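Local coordinates for PfkB family carbohydrate kinase (Listeria grayi DSM 20601, PDB 4GM6), which probably acts as a kinase of the PfkB carbohydrate kinase family, which generally transfers phosphate to sugars or related small molecules, at residues H71-P83 and S133-L147. Numbering follows the deposited sequence.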
loop_
_atom_site.group_PDB
_atom_site.type_symbol
_atom_site.label_atom_id
_atom_site.label_comp_id
_atom_site.label_asym_id
_atom_site.label_seq_id
_atom_site.Cartn_x
_atom_site.Cartn_y
_atom_site.Cartn_z
ATOM N N HIS C 71 12.578 -9.129 31.942
ATOM C CA HIS C 71 11.741 -9.566 33.056
ATOM C C HIS C 71 10.609 -10.490 32.602
ATOM O O HIS C 71 9.751 -10.085 31.815
ATOM C CB HIS C 71 11.168 -8.364 33.802
ATOM C CG HIS C 71 12.209 -7.417 34.313
ATOM N ND1 HIS C 71 12.847 -7.593 35.520
ATOM C CD2 HIS C 71 12.717 -6.279 33.782
ATOM C CE1 HIS C 71 13.708 -6.608 35.710
ATOM N NE2 HIS C 71 13.647 -5.798 34.668
ATOM N N PRO C 72 10.608 -11.743 33.090
ATOM C CA PRO C 72 9.472 -12.617 32.824
ATOM C C PRO C 72 8.220 -11.964 33.387
ATOM O O PRO C 72 8.193 -11.562 34.557
ATOM C CB PRO C 72 9.808 -13.886 33.621
ATOM C CG PRO C 72 11.295 -13.855 33.778
ATOM C CD PRO C 72 11.624 -12.398 33.934
ATOM N N THR C 73 7.194 -11.842 32.561
ATOM C CA THR C 73 5.960 -11.196 32.974
ATOM C C THR C 73 4.753 -12.084 32.688
ATOM O O THR C 73 4.827 -13.019 31.876
ATOM C CB THR C 73 5.767 -9.842 32.257
ATOM O OG1 THR C 73 5.835 -10.034 30.838
ATOM C CG2 THR C 73 6.835 -8.843 32.688
ATOM N N ARG C 74 3.647 -11.775 33.357
ATOM C CA ARG C 74 2.394 -12.490 33.194
ATOM C C ARG C 74 1.265 -11.493 33.403
ATOM O O ARG C 74 1.436 -10.468 34.080
ATOM C CB ARG C 74 2.280 -13.595 34.236
ATOM C CG ARG C 74 2.038 -13.061 35.639
ATOM C CD ARG C 74 2.081 -14.172 36.666
ATOM N NE ARG C 74 3.270 -15.013 36.522
ATOM C CZ ARG C 74 3.779 -15.765 37.496
ATOM N NH1 ARG C 74 3.219 -15.777 38.699
ATOM N NH2 ARG C 74 4.861 -16.497 37.272
ATOM N N ILE C 75 0.103 -11.789 32.839
ATOM C CA ILE C 75 -0.998 -10.845 32.913
ATOM C C ILE C 75 -2.327 -11.537 33.137
ATOM O O ILE C 75 -2.702 -12.462 32.401
ATOM C CB ILE C 75 -1.098 -9.978 31.640
ATOM C CG1 ILE C 75 -2.098 -8.832 31.842
ATOM C CG2 ILE C 75 -1.515 -10.819 30.439
ATOM C CD1 ILE C 75 -2.219 -7.899 30.651
ATOM N N ALA C 76 -3.031 -11.078 34.163
ATOM C CA ALA C 76 -4.400 -11.509 34.403
ATOM C C ALA C 76 -5.312 -10.685 33.482
ATOM O O ALA C 76 -5.438 -9.471 33.648
ATOM C CB ALA C 76 -4.766 -11.309 35.866
ATOM N N THR C 77 -5.921 -11.335 32.495
ATOM C CA THR C 77 -6.802 -10.625 31.575
ATOM C C THR C 77 -7.899 -11.529 30.988
ATOM O O THR C 77 -7.904 -12.739 31.218
ATOM C CB THR C 77 -6.002 -9.953 30.445
ATOM O OG1 THR C 77 -6.741 -8.835 29.940
ATOM C CG2 THR C 77 -5.732 -10.952 29.317
ATOM N N VAL C 78 -8.830 -10.931 30.242
ATOM C CA VAL C 78 -9.934 -11.683 29.651
ATOM C C VAL C 78 -10.116 -11.323 28.184
ATOM O O VAL C 78 -10.143 -10.136 27.832
ATOM C CB VAL C 78 -11.270 -11.390 30.357
ATOM C CG1 VAL C 78 -12.397 -12.180 29.697
ATOM C CG2 VAL C 78 -11.175 -11.698 31.848
ATOM N N VAL C 79 -10.254 -12.346 27.338
ATOM C CA VAL C 79 -10.523 -12.152 25.920
ATOM C C VAL C 79 -11.595 -13.122 25.417
ATOM O O VAL C 79 -11.752 -14.196 25.961
ATOM C CB VAL C 79 -9.256 -12.370 25.065
ATOM C CG1 VAL C 79 -8.130 -11.474 25.551
ATOM C CG2 VAL C 79 -8.851 -13.837 25.091
ATOM N N PRO C 80 -12.325 -12.747 24.349
ATOM C CA PRO C 80 -13.315 -13.677 23.819
ATOM C C PRO C 80 -12.639 -14.829 23.090
ATOM O O PRO C 80 -11.577 -14.648 22.502
ATOM C CB PRO C 80 -14.098 -12.814 22.833
ATOM C CG PRO C 80 -13.072 -11.846 22.318
ATOM C CD PRO C 80 -12.240 -11.515 23.544
ATOM N N ALA C 81 -13.252 -16.002 23.144
ATOM C CA ALA C 81 -12.755 -17.187 22.459
ATOM C C ALA C 81 -13.073 -17.081 20.979
ATOM O O ALA C 81 -13.755 -17.921 20.418
ATOM C CB ALA C 81 -13.381 -18.451 23.052
ATOM N N ASN C 82 -12.609 -16.015 20.348
ATOM C CA ASN C 82 -12.761 -15.903 18.905
ATOM C C ASN C 82 -11.459 -15.409 18.278
ATOM O O ASN C 82 -10.535 -15.030 18.999
ATOM C CB ASN C 82 -13.980 -15.032 18.534
ATOM C CG ASN C 82 -13.773 -13.548 18.811
ATOM O OD1 ASN C 82 -12.650 -13.044 18.836
ATOM N ND2 ASN C 82 -14.875 -12.834 18.998
ATOM N N PRO C 83 -11.368 -15.429 16.935
ATOM C CA PRO C 83 -10.145 -15.026 16.234
ATOM C C PRO C 83 -9.616 -13.633 16.603
ATOM O O PRO C 83 -8.411 -13.390 16.553
ATOM C CB PRO C 83 -10.555 -15.066 14.757
ATOM C CG PRO C 83 -11.634 -16.100 14.702
ATOM C CD PRO C 83 -12.358 -16.043 16.028
ATOM N N SER C 133 -15.481 -8.442 26.657
ATOM C CA SER C 133 -15.331 -9.554 27.601
ATOM C C SER C 133 -14.744 -9.081 28.929
ATOM O O SER C 133 -15.257 -9.399 30.009
ATOM C CB SER C 133 -14.436 -10.642 27.001
ATOM O OG SER C 133 -14.964 -11.118 25.769
ATOM N N PHE C 134 -13.646 -8.342 28.856
ATOM C CA PHE C 134 -13.003 -7.861 30.069
ATOM C C PHE C 134 -13.945 -6.961 30.863
ATOM O O PHE C 134 -14.120 -7.134 32.069
ATOM C CB PHE C 134 -11.719 -7.108 29.749
ATOM C CG PHE C 134 -10.869 -6.844 30.960
ATOM C CD1 PHE C 134 -9.773 -7.638 31.235
ATOM C CD2 PHE C 134 -11.186 -5.818 31.836
ATOM C CE1 PHE C 134 -8.988 -7.404 32.345
ATOM C CE2 PHE C 134 -10.408 -5.576 32.958
ATOM C CZ PHE C 134 -9.305 -6.371 33.211
ATOM N N ALA C 135 -14.560 -6.005 30.173
ATOM C CA ALA C 135 -15.452 -5.054 30.826
ATOM C C ALA C 135 -16.632 -5.737 31.508
ATOM O O ALA C 135 -17.009 -5.364 32.618
ATOM C CB ALA C 135 -15.941 -4.010 29.831
ATOM N N ARG C 136 -17.218 -6.737 30.855
ATOM C CA ARG C 136 -18.404 -7.385 31.419
ATOM C C ARG C 136 -18.089 -8.548 32.361
ATOM O O ARG C 136 -18.990 -9.163 32.925
ATOM C CB ARG C 136 -19.351 -7.822 30.297
ATOM C CG ARG C 136 -19.929 -6.628 29.550
ATOM C CD ARG C 136 -20.696 -7.014 28.299
ATOM N NE ARG C 136 -21.953 -7.688 28.609
ATOM C CZ ARG C 136 -22.159 -8.983 28.411
ATOM N NH1 ARG C 136 -21.192 -9.738 27.896
ATOM N NH2 ARG C 136 -23.328 -9.521 28.724
ATOM N N HIS C 137 -16.808 -8.844 32.544
ATOM C CA HIS C 137 -16.435 -10.022 33.311
ATOM C C HIS C 137 -16.794 -9.821 34.779
ATOM O O HIS C 137 -16.554 -8.752 35.341
ATOM C CB HIS C 137 -14.941 -10.319 33.142
ATOM C CG HIS C 137 -14.561 -11.721 33.505
ATOM N ND1 HIS C 137 -14.874 -12.807 32.714
ATOM C CD2 HIS C 137 -13.898 -12.214 34.578
ATOM C CE1 HIS C 137 -14.414 -13.907 33.281
ATOM N NE2 HIS C 137 -13.820 -13.576 34.415
ATOM N N LYS C 138 -17.379 -10.847 35.388
ATOM C CA LYS C 138 -17.820 -10.770 36.789
ATOM C C LYS C 138 -17.448 -12.027 37.551
ATOM O O LYS C 138 -18.036 -12.332 38.590
ATOM C CB LYS C 138 -19.339 -10.565 36.878
ATOM C CG LYS C 138 -19.839 -9.344 36.126
ATOM C CD LYS C 138 -20.987 -8.654 36.844
ATOM C CE LYS C 138 -21.243 -7.280 36.240
ATOM N NZ LYS C 138 -19.991 -6.477 36.076
ATOM N N SER C 139 -16.473 -12.761 37.039
ATOM C CA SER C 139 -16.168 -14.074 37.586
ATOM C C SER C 139 -14.748 -14.124 38.145
ATOM O O SER C 139 -13.824 -13.624 37.525
ATOM C CB SER C 139 -16.367 -15.142 36.505
ATOM O OG SER C 139 -16.379 -16.429 37.090
ATOM N N MET C 140 -14.571 -14.719 39.319
ATOM C CA MET C 140 -13.236 -14.839 39.904
ATOM C C MET C 140 -12.541 -16.114 39.426
ATOM O O MET C 140 -12.623 -17.158 40.074
ATOM C CB MET C 140 -13.305 -14.803 41.435
ATOM C CG MET C 140 -12.124 -14.083 42.066
ATOM S SD MET C 140 -10.524 -14.754 41.560
ATOM C CE MET C 140 -10.416 -16.162 42.673
ATOM N N ASP C 141 -11.843 -16.014 38.297
ATOM C CA ASP C 141 -11.287 -17.182 37.614
ATOM C C ASP C 141 -9.776 -17.309 37.758
ATOM O O ASP C 141 -9.127 -17.984 36.961
ATOM C CB ASP C 141 -11.666 -17.149 36.131
ATOM C CG ASP C 141 -13.158 -17.104 35.929
ATOM O OD1 ASP C 141 -13.863 -17.813 36.663
ATOM O OD2 ASP C 141 -13.632 -16.360 35.053
ATOM N N TRP C 142 -9.219 -16.672 38.781
ATOM C CA TRP C 142 -7.778 -16.704 38.996
ATOM C C TRP C 142 -7.397 -17.287 40.354
ATOM O O TRP C 142 -7.809 -16.781 41.399
ATOM C CB TRP C 142 -7.197 -15.301 38.862
ATOM C CG TRP C 142 -7.336 -14.745 37.481
ATOM C CD1 TRP C 142 -6.469 -14.904 36.448
ATOM C CD2 TRP C 142 -8.422 -13.954 36.981
ATOM N NE1 TRP C 142 -6.939 -14.253 35.330
ATOM C CE2 TRP C 142 -8.140 -13.663 35.632
ATOM C CE3 TRP C 142 -9.605 -13.460 37.548
ATOM C CZ2 TRP C 142 -8.996 -12.897 34.834
ATOM C CZ3 TRP C 142 -10.456 -12.709 36.760
ATOM C CH2 TRP C 142 -10.147 -12.432 35.413
ATOM N N ASP C 143 -6.600 -18.351 40.330
ATOM C CA ASP C 143 -6.005 -18.882 41.543
ATOM C C ASP C 143 -4.869 -17.965 41.994
ATOM O O ASP C 143 -3.810 -17.930 41.373
ATOM C CB ASP C 143 -5.498 -20.307 41.313
ATOM C CG ASP C 143 -5.038 -20.975 42.602
ATOM O OD1 ASP C 143 -3.933 -20.629 43.078
ATOM O OD2 ASP C 143 -5.774 -21.839 43.137
ATOM N N LEU C 144 -5.093 -17.226 43.080
ATOM C CA LEU C 144 -4.169 -16.165 43.495
ATOM C C LEU C 144 -2.778 -16.661 43.896
ATOM O O LEU C 144 -1.773 -16.066 43.508
ATOM C CB LEU C 144 -4.778 -15.305 44.611
ATOM C CG LEU C 144 -5.948 -14.401 44.208
ATOM C CD1 LEU C 144 -6.323 -13.454 45.340
ATOM C CD2 LEU C 144 -5.619 -13.618 42.947
ATOM N N SER C 145 -2.720 -17.738 44.675
ATOM C CA SER C 145 -1.438 -18.334 45.048
ATOM C C SER C 145 -0.582 -18.641 43.811
ATOM O O SER C 145 0.648 -18.566 43.859
ATOM C CB SER C 145 -1.636 -19.591 45.918
ATOM O OG SER C 145 -2.720 -20.398 45.466
ATOM N N GLU C 146 -1.235 -18.980 42.704
ATOM C CA GLU C 146 -0.520 -19.284 41.471
ATOM C C GLU C 146 -0.210 -17.996 40.718
ATOM O O GLU C 146 0.853 -17.852 40.106
ATOM C CB GLU C 146 -1.332 -20.246 40.596
ATOM C CG GLU C 146 -1.694 -21.548 41.299
ATOM C CD GLU C 146 -0.497 -22.175 41.987
ATOM O OE1 GLU C 146 -0.685 -22.881 43.007
ATOM O OE2 GLU C 146 0.637 -21.949 41.511
ATOM N N LEU C 147 -1.144 -17.052 40.781
ATOM C CA LEU C 147 -1.007 -15.792 40.063
ATOM C C LEU C 147 0.115 -14.944 40.645
ATOM O O LEU C 147 0.779 -14.186 39.919
ATOM C CB LEU C 147 -2.319 -15.003 40.116
ATOM C CG LEU C 147 -2.288 -13.638 39.424
ATOM C CD1 LEU C 147 -2.110 -13.823 37.927
ATOM C CD2 LEU C 147 -3.552 -12.846 39.717
HETATM O O HOH W 1 -11.853 -8.510 26.429
#
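Val78 fits among four side chains of residues 133-147, the two methyls of its branched beta carbon dividing the contacts. CG2 sits almost centrally over one face of the His137 ring, 3.8 Å from its centroid, and also meets CH2 at the rim of Trp142, while CG1 packs on Ser133 CB. Val78 CB lies 4.1 Å from Phe134 CD1. Two residues back along the strand, small Ala76 lets the indole lie close: its CB stands over the face of the five-membered ring, 4.1 Å from the centroid, and also touches Leu147 CD1. Arg74 bends at its third torsion (50°); its NH1 donates to Leu147 O (3.2 Å, 162°), in the guanidinium plane but from above the carbonyl plane, and also to Lys149 O. A water joins Val78 O to Phe134 N. Farther out, Trp142 NE1 bonds Phe101 O, fixing the indole to strand 97-104, Ser133 OG reaches Ala105 O, and His137 NE2 bonds Asp141 OD2 weakly. Arg74, Ala76 and Val78, every second residue of strand 73-79, face a mostly coiled segment with short helical turns, which covers this part of the central, largely parallel sheet, consistent with the alpha/beta core of the ribokinase-like PfkB fold.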